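Local coordinates for type II secretion ATPase XpsE (Xanthomonas campestris, PDB 2D28), which belongs to the ATPases of bacterial type II secretion systems and is represented here by its N-terminal domain, at residues 64-77 / 133-147. The protein carries 1 engineered substitution. Sequence-based numbering, arbitrary orientation.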
loop_
_atom_site.group_PDB
_atom_site.type_symbol
_atom_site.label_atom_id
_atom_site.label_comp_id
_atom_site.label_asym_id
_atom_site.label_seq_id
_atom_site.Cartn_x
_atom_site.Cartn_y
_atom_site.Cartn_z
ATOM N N LEU A 64 -0.514 11.305 -1.441
ATOM C CA LEU A 64 -1.660 10.529 -1.840
ATOM C C LEU A 64 -2.686 10.585 -0.726
ATOM O O LEU A 64 -2.331 10.671 0.466
ATOM C CB LEU A 64 -1.259 9.048 -2.042
ATOM C CG LEU A 64 -0.460 8.730 -3.321
ATOM C CD1 LEU A 64 0.122 7.359 -3.213
ATOM C CD2 LEU A 64 -1.229 8.937 -4.603
ATOM N N PRO A 65 -3.939 10.429 -1.104
ATOM C CA PRO A 65 -5.017 10.383 -0.119
ATOM C C PRO A 65 -5.002 9.088 0.685
ATOM O O PRO A 65 -4.556 8.059 0.233
ATOM C CB PRO A 65 -6.275 10.467 -0.978
ATOM C CG PRO A 65 -5.856 9.743 -2.258
ATOM C CD PRO A 65 -4.456 10.240 -2.471
ATOM N N LEU A 66 -5.549 9.182 1.876
ATOM C CA LEU A 66 -5.710 8.091 2.802
ATOM C C LEU A 66 -7.207 7.731 2.842
ATOM O O LEU A 66 -8.056 8.618 2.839
ATOM C CB LEU A 66 -5.255 8.486 4.207
ATOM C CG LEU A 66 -3.773 8.688 4.425
ATOM C CD1 LEU A 66 -3.486 9.606 5.591
ATOM C CD2 LEU A 66 -3.108 7.378 4.642
ATOM N N VAL A 67 -7.505 6.421 2.796
ATOM C CA VAL A 67 -8.871 5.921 2.774
ATOM C C VAL A 67 -8.965 4.857 3.861
ATOM O O VAL A 67 -8.029 4.086 4.107
ATOM C CB VAL A 67 -9.282 5.371 1.395
ATOM C CG1 VAL A 67 -10.495 4.401 1.483
ATOM C CG2 VAL A 67 -9.523 6.475 0.422
ATOM N N ASP A 68 -10.091 4.853 4.558
ATOM C CA ASP A 68 -10.285 3.893 5.616
ATOM C C ASP A 68 -11.522 3.093 5.388
ATOM O O ASP A 68 -12.321 3.414 4.517
ATOM C CB ASP A 68 -10.258 4.546 6.978
ATOM C CG ASP A 68 -11.370 5.537 7.186
ATOM O OD1 ASP A 68 -12.544 5.165 7.206
ATOM O OD2 ASP A 68 -11.137 6.721 7.269
ATOM N N ALA A 69 -11.616 2.064 6.233
ATOM C CA ALA A 69 -12.592 1.020 6.176
ATOM C C ALA A 69 -14.048 1.488 6.356
ATOM O O ALA A 69 -14.998 0.858 5.835
ATOM C CB ALA A 69 -12.176 -0.060 7.249
ATOM N N ARG A 70 -14.245 2.634 7.016
ATOM C CA ARG A 70 -15.586 3.238 7.106
ATOM C C ARG A 70 -16.058 3.579 5.736
ATOM O O ARG A 70 -17.260 3.674 5.500
ATOM C CB ARG A 70 -15.585 4.569 7.901
ATOM C CG ARG A 70 -15.064 4.488 9.292
ATOM C CD ARG A 70 -14.889 5.810 9.980
ATOM N NE ARG A 70 -13.925 6.629 9.223
ATOM C CZ ARG A 70 -13.837 7.954 9.305
ATOM N NH1 ARG A 70 -14.530 8.646 10.214
ATOM N NH2 ARG A 70 -12.986 8.607 8.518
ATOM N N GLN A 71 -15.126 3.884 4.824
ATOM C CA GLN A 71 -15.523 4.393 3.489
ATOM C C GLN A 71 -15.934 3.323 2.446
ATOM O O GLN A 71 -16.429 3.656 1.353
ATOM C CB GLN A 71 -14.504 5.336 2.914
ATOM C CG GLN A 71 -14.036 6.510 3.800
ATOM C CD GLN A 71 -12.811 7.192 3.188
ATOM O OE1 GLN A 71 -11.698 7.039 3.688
ATOM N NE2 GLN A 71 -13.029 7.958 2.115
ATOM N N LEU A 72 -15.781 2.053 2.797
ATOM C CA LEU A 72 -16.079 0.947 1.900
ATOM C C LEU A 72 -17.318 0.142 2.363
ATOM O O LEU A 72 -17.377 -0.282 3.522
ATOM C CB LEU A 72 -14.839 0.069 1.909
ATOM C CG LEU A 72 -13.705 0.806 1.179
ATOM C CD1 LEU A 72 -12.445 1.079 2.005
ATOM C CD2 LEU A 72 -13.442 0.005 -0.005
ATOM N N GLY A 73 -18.286 -0.076 1.473
ATOM C CA GLY A 73 -19.461 -0.910 1.748
ATOM C C GLY A 73 -19.180 -2.411 1.834
ATOM O O GLY A 73 -18.048 -2.835 1.705
ATOM N N ASP A 74 -20.234 -3.208 2.037
ATOM C CA ASP A 74 -20.142 -4.657 2.305
ATOM C C ASP A 74 -19.869 -5.567 1.102
ATOM O O ASP A 74 -19.394 -6.688 1.270
ATOM C CB ASP A 74 -21.451 -5.157 2.898
ATOM C CG ASP A 74 -21.550 -4.890 4.353
ATOM O OD1 ASP A 74 -20.550 -5.110 5.100
ATOM O OD2 ASP A 74 -22.614 -4.455 4.825
ATOM N N THR A 75 -20.216 -5.097 -0.079
ATOM C CA THR A 75 -19.939 -5.814 -1.314
ATOM C C THR A 75 -19.384 -4.849 -2.332
ATOM O O THR A 75 -19.593 -3.636 -2.195
ATOM C CB THR A 75 -21.238 -6.382 -1.855
ATOM O OG1 THR A 75 -22.139 -5.288 -2.162
ATOM C CG2 THR A 75 -21.938 -7.247 -0.773
ATOM N N PRO A 76 -18.695 -5.372 -3.348
ATOM C CA PRO A 76 -18.062 -4.518 -4.367
ATOM C C PRO A 76 -19.059 -3.618 -5.100
ATOM O O PRO A 76 -20.142 -4.086 -5.423
ATOM C CB PRO A 76 -17.433 -5.513 -5.360
ATOM C CG PRO A 76 -17.272 -6.770 -4.607
ATOM C CD PRO A 76 -18.406 -6.800 -3.568
ATOM N N PRO A 77 -18.671 -2.376 -5.375
ATOM C CA PRO A 77 -19.577 -1.378 -5.941
ATOM C C PRO A 77 -20.215 -1.738 -7.277
ATOM O O PRO A 77 -21.426 -1.567 -7.332
ATOM C CB PRO A 77 -18.678 -0.147 -6.124
ATOM C CG PRO A 77 -17.330 -0.670 -6.139
ATOM C CD PRO A 77 -17.324 -1.811 -5.172
ATOM N N HIS A 133 -5.021 5.131 -3.546
ATOM C CA HIS A 133 -5.451 5.554 -2.223
ATOM C C HIS A 133 -4.781 4.684 -1.183
ATOM O O HIS A 133 -4.822 3.430 -1.288
ATOM C CB HIS A 133 -6.954 5.348 -2.106
ATOM C CG HIS A 133 -7.765 6.061 -3.146
ATOM N ND1 HIS A 133 -8.357 5.419 -4.202
ATOM C CD2 HIS A 133 -8.196 7.335 -3.213
ATOM C CE1 HIS A 133 -9.021 6.304 -4.940
ATOM N NE2 HIS A 133 -8.893 7.485 -4.381
ATOM N N VAL A 134 -4.111 5.291 -0.226
ATOM C CA VAL A 134 -3.343 4.521 0.750
ATOM C C VAL A 134 -4.325 4.019 1.849
ATOM O O VAL A 134 -5.231 4.741 2.331
ATOM C CB VAL A 134 -2.199 5.356 1.384
ATOM C CG1 VAL A 134 -1.321 4.520 2.352
ATOM C CG2 VAL A 134 -1.373 6.129 0.289
ATOM N N GLY A 135 -4.156 2.783 2.209
ATOM C CA GLY A 135 -4.919 2.149 3.286
ATOM C C GLY A 135 -4.018 1.304 4.174
ATOM O O GLY A 135 -2.905 0.879 3.816
ATOM N N LEU A 136 -4.466 1.146 5.413
ATOM C CA LEU A 136 -3.780 0.355 6.389
ATOM C C LEU A 136 -3.888 -1.137 5.862
ATOM O O LEU A 136 -4.920 -1.590 5.288
ATOM C CB LEU A 136 -4.396 0.496 7.802
ATOM C CG LEU A 136 -3.901 1.639 8.719
ATOM C CD1 LEU A 136 -4.352 3.000 8.194
ATOM C CD2 LEU A 136 -4.509 1.366 10.125
ATOM N N ARG A 137 -2.748 -1.777 5.928
ATOM C CA ARG A 137 -2.544 -3.093 5.385
ATOM C C ARG A 137 -3.677 -4.054 5.774
ATOM O O ARG A 137 -4.228 -4.762 4.924
ATOM C CB ARG A 137 -1.200 -3.639 5.847
ATOM C CG ARG A 137 -0.736 -4.955 5.080
ATOM C CD ARG A 137 0.657 -5.468 5.525
ATOM N NE ARG A 137 1.563 -4.329 5.431
ATOM C CZ ARG A 137 2.089 -3.886 4.305
ATOM N NH1 ARG A 137 2.737 -2.757 4.344
ATOM N NH2 ARG A 137 1.995 -4.588 3.164
ATOM N N SER A 138 -3.998 -4.122 7.058
ATOM C CA SER A 138 -4.937 -5.137 7.514
ATOM C C SER A 138 -6.323 -4.769 7.113
ATOM O O SER A 138 -7.219 -5.649 7.000
ATOM C CB SER A 138 -4.864 -5.244 9.053
ATOM O OG SER A 138 -3.577 -5.798 9.331
ATOM N N GLU A 139 -6.592 -3.462 6.979
ATOM C CA GLU A 139 -7.903 -3.026 6.512
ATOM C C GLU A 139 -8.159 -3.439 5.063
ATOM O O GLU A 139 -9.278 -3.808 4.697
ATOM C CB GLU A 139 -8.072 -1.511 6.669
ATOM C CG GLU A 139 -8.079 -1.115 8.137
ATOM C CD GLU A 139 -8.234 0.387 8.370
ATOM O OE1 GLU A 139 -8.641 1.102 7.468
ATOM O OE2 GLU A 139 -7.949 0.780 9.501
ATOM N N ILE A 140 -7.142 -3.292 4.229
ATOM C CA ILE A 140 -7.174 -3.781 2.844
ATOM C C ILE A 140 -7.364 -5.305 2.835
ATOM O O ILE A 140 -8.210 -5.825 2.087
ATOM C CB ILE A 140 -5.878 -3.384 2.100
ATOM C CG1 ILE A 140 -5.808 -1.877 1.971
ATOM C CG2 ILE A 140 -5.813 -4.058 0.729
ATOM C CD1 ILE A 140 -4.563 -1.349 1.363
ATOM N N ASP A 141 -6.578 -6.021 3.638
ATOM C CA ASP A 141 -6.719 -7.495 3.681
ATOM C C ASP A 141 -8.131 -7.939 4.052
ATOM O O ASP A 141 -8.683 -8.813 3.418
ATOM C CB ASP A 141 -5.759 -8.066 4.682
ATOM C CG ASP A 141 -4.349 -7.917 4.232
ATOM O OD1 ASP A 141 -4.058 -7.636 3.031
ATOM O OD2 ASP A 141 -3.462 -8.038 5.045
ATOM N N ASP A 142 -8.708 -7.239 5.026
ATOM C CA ASP A 142 -10.045 -7.522 5.527
ATOM C C ASP A 142 -11.070 -7.304 4.435
ATOM O O ASP A 142 -11.931 -8.146 4.183
ATOM C CB ASP A 142 -10.359 -6.600 6.713
ATOM C CG ASP A 142 -9.721 -7.047 8.012
ATOM O OD1 ASP A 142 -9.061 -8.092 8.112
ATOM O OD2 ASP A 142 -9.796 -6.347 9.002
ATOM N N LEU A 143 -10.962 -6.196 3.704
ATOM C CA LEU A 143 -11.883 -5.904 2.617
ATOM C C LEU A 143 -11.742 -6.948 1.508
ATOM O O LEU A 143 -12.773 -7.407 0.921
ATOM C CB LEU A 143 -11.639 -4.523 1.984
ATOM C CG LEU A 143 -12.623 -4.178 0.871
ATOM C CD1 LEU A 143 -13.893 -3.724 1.505
ATOM C CD2 LEU A 143 -12.066 -3.130 -0.021
ATOM N N ILE A 144 -10.500 -7.317 1.163
ATOM C CA ILE A 144 -10.306 -8.306 0.091
ATOM C C ILE A 144 -11.119 -9.565 0.465
ATOM O O ILE A 144 -11.859 -10.044 -0.386
ATOM C CB ILE A 144 -8.860 -8.678 -0.132
ATOM C CG1 ILE A 144 -8.072 -7.487 -0.743
ATOM C CG2 ILE A 144 -8.755 -9.956 -1.065
ATOM C CD1 ILE A 144 -6.565 -7.566 -0.537
ATOM N N GLU A 145 -10.996 -10.045 1.692
ATOM C CA GLU A 145 -11.658 -11.278 2.122
ATOM C C GLU A 145 -13.182 -11.149 2.203
ATOM O O GLU A 145 -13.923 -12.094 1.835
ATOM C CB GLU A 145 -11.164 -11.732 3.493
ATOM C CG GLU A 145 -11.636 -13.137 3.920
ATOM C CD GLU A 145 -11.405 -14.152 2.808
ATOM O OE1 GLU A 145 -10.229 -14.372 2.446
ATOM O OE2 GLU A 145 -12.399 -14.687 2.242
ATOM N N ARG A 146 -13.640 -10.027 2.741
ATOM C CA ARG A 146 -15.042 -9.725 2.857
ATOM C C ARG A 146 -15.692 -9.645 1.503
ATOM O O ARG A 146 -16.760 -10.222 1.252
ATOM C CB ARG A 146 -15.186 -8.407 3.619
ATOM C CG ARG A 146 -16.552 -7.842 3.639
ATOM C CD ARG A 146 -16.695 -6.875 4.779
ATOM N NE ARG A 146 -16.717 -5.514 4.307
ATOM C CZ ARG A 146 -15.820 -4.561 4.539
ATOM N NH1 ARG A 146 -14.695 -4.775 5.257
ATOM N NH2 ARG A 146 -16.085 -3.344 4.040
ATOM N N TRP A 147 -15.031 -8.967 0.586
ATOM C CA TRP A 147 -15.580 -8.809 -0.717
ATOM C C TRP A 147 -15.413 -10.094 -1.549
ATOM O O TRP A 147 -16.243 -10.321 -2.453
ATOM C CB TRP A 147 -14.952 -7.630 -1.438
ATOM C CG TRP A 147 -15.530 -6.331 -1.095
ATOM C CD1 TRP A 147 -16.449 -6.045 -0.091
ATOM C CD2 TRP A 147 -15.281 -5.109 -1.768
ATOM N NE1 TRP A 147 -16.775 -4.716 -0.131
ATOM C CE2 TRP A 147 -16.069 -4.116 -1.152
ATOM C CE3 TRP A 147 -14.470 -4.743 -2.858
ATOM C CZ2 TRP A 147 -16.049 -2.789 -1.574
ATOM C CZ3 TRP A 147 -14.464 -3.455 -3.286
ATOM C CH2 TRP A 147 -15.248 -2.475 -2.648
HETATM O O HOH W 1 -6.996 2.636 5.962
#
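P65, L66 and V67 meet strand 130-134 through a single beta bridge, and the loop after helix 51-62 then runs along helix 137-147 as far as W147. Two backbone bonds define the bridge: V134 N to P65 O, 2.8 Å, and V67 N back to V134 O, 2.9 Å, both at an N-H...O angle of 165°. This bridge borders strand 130-134 at the outer side of the three-stranded sheet, where its other side pairs with strand 105-110. Beyond it, a water accepts from L136 N, at the N-cap of helix 137-147, and lies within bonding distance of V67 O and E139 OE1. The loop and the strand-helix unit both belong to the MshEN domain, a GspE_N-like module, and their second junction centres on the indole of W147. G73 O takes W147 NE1 (2.9 Å), nearly in the indole plane, and R146 NH2 (3.1 Å), the two donors approaching from opposite faces of the carbonyl plane. P76 CA stands 3.6 Å from the centroid of the W147 six-membered ring, only 2° off its normal, a CH-pi contact; L143 CD1 lies over the opposite face, toward the rim of the ring. CG anti to the backbone N (chi1 -178°) brings L143 CD2 to L72 CD2 at a tight 3.4 Å. D74 OD1 and R146 NE make only a long salt bridge: the oxygen lies well out of the guanidinium plane, so no N-H points at it and charge alone acts.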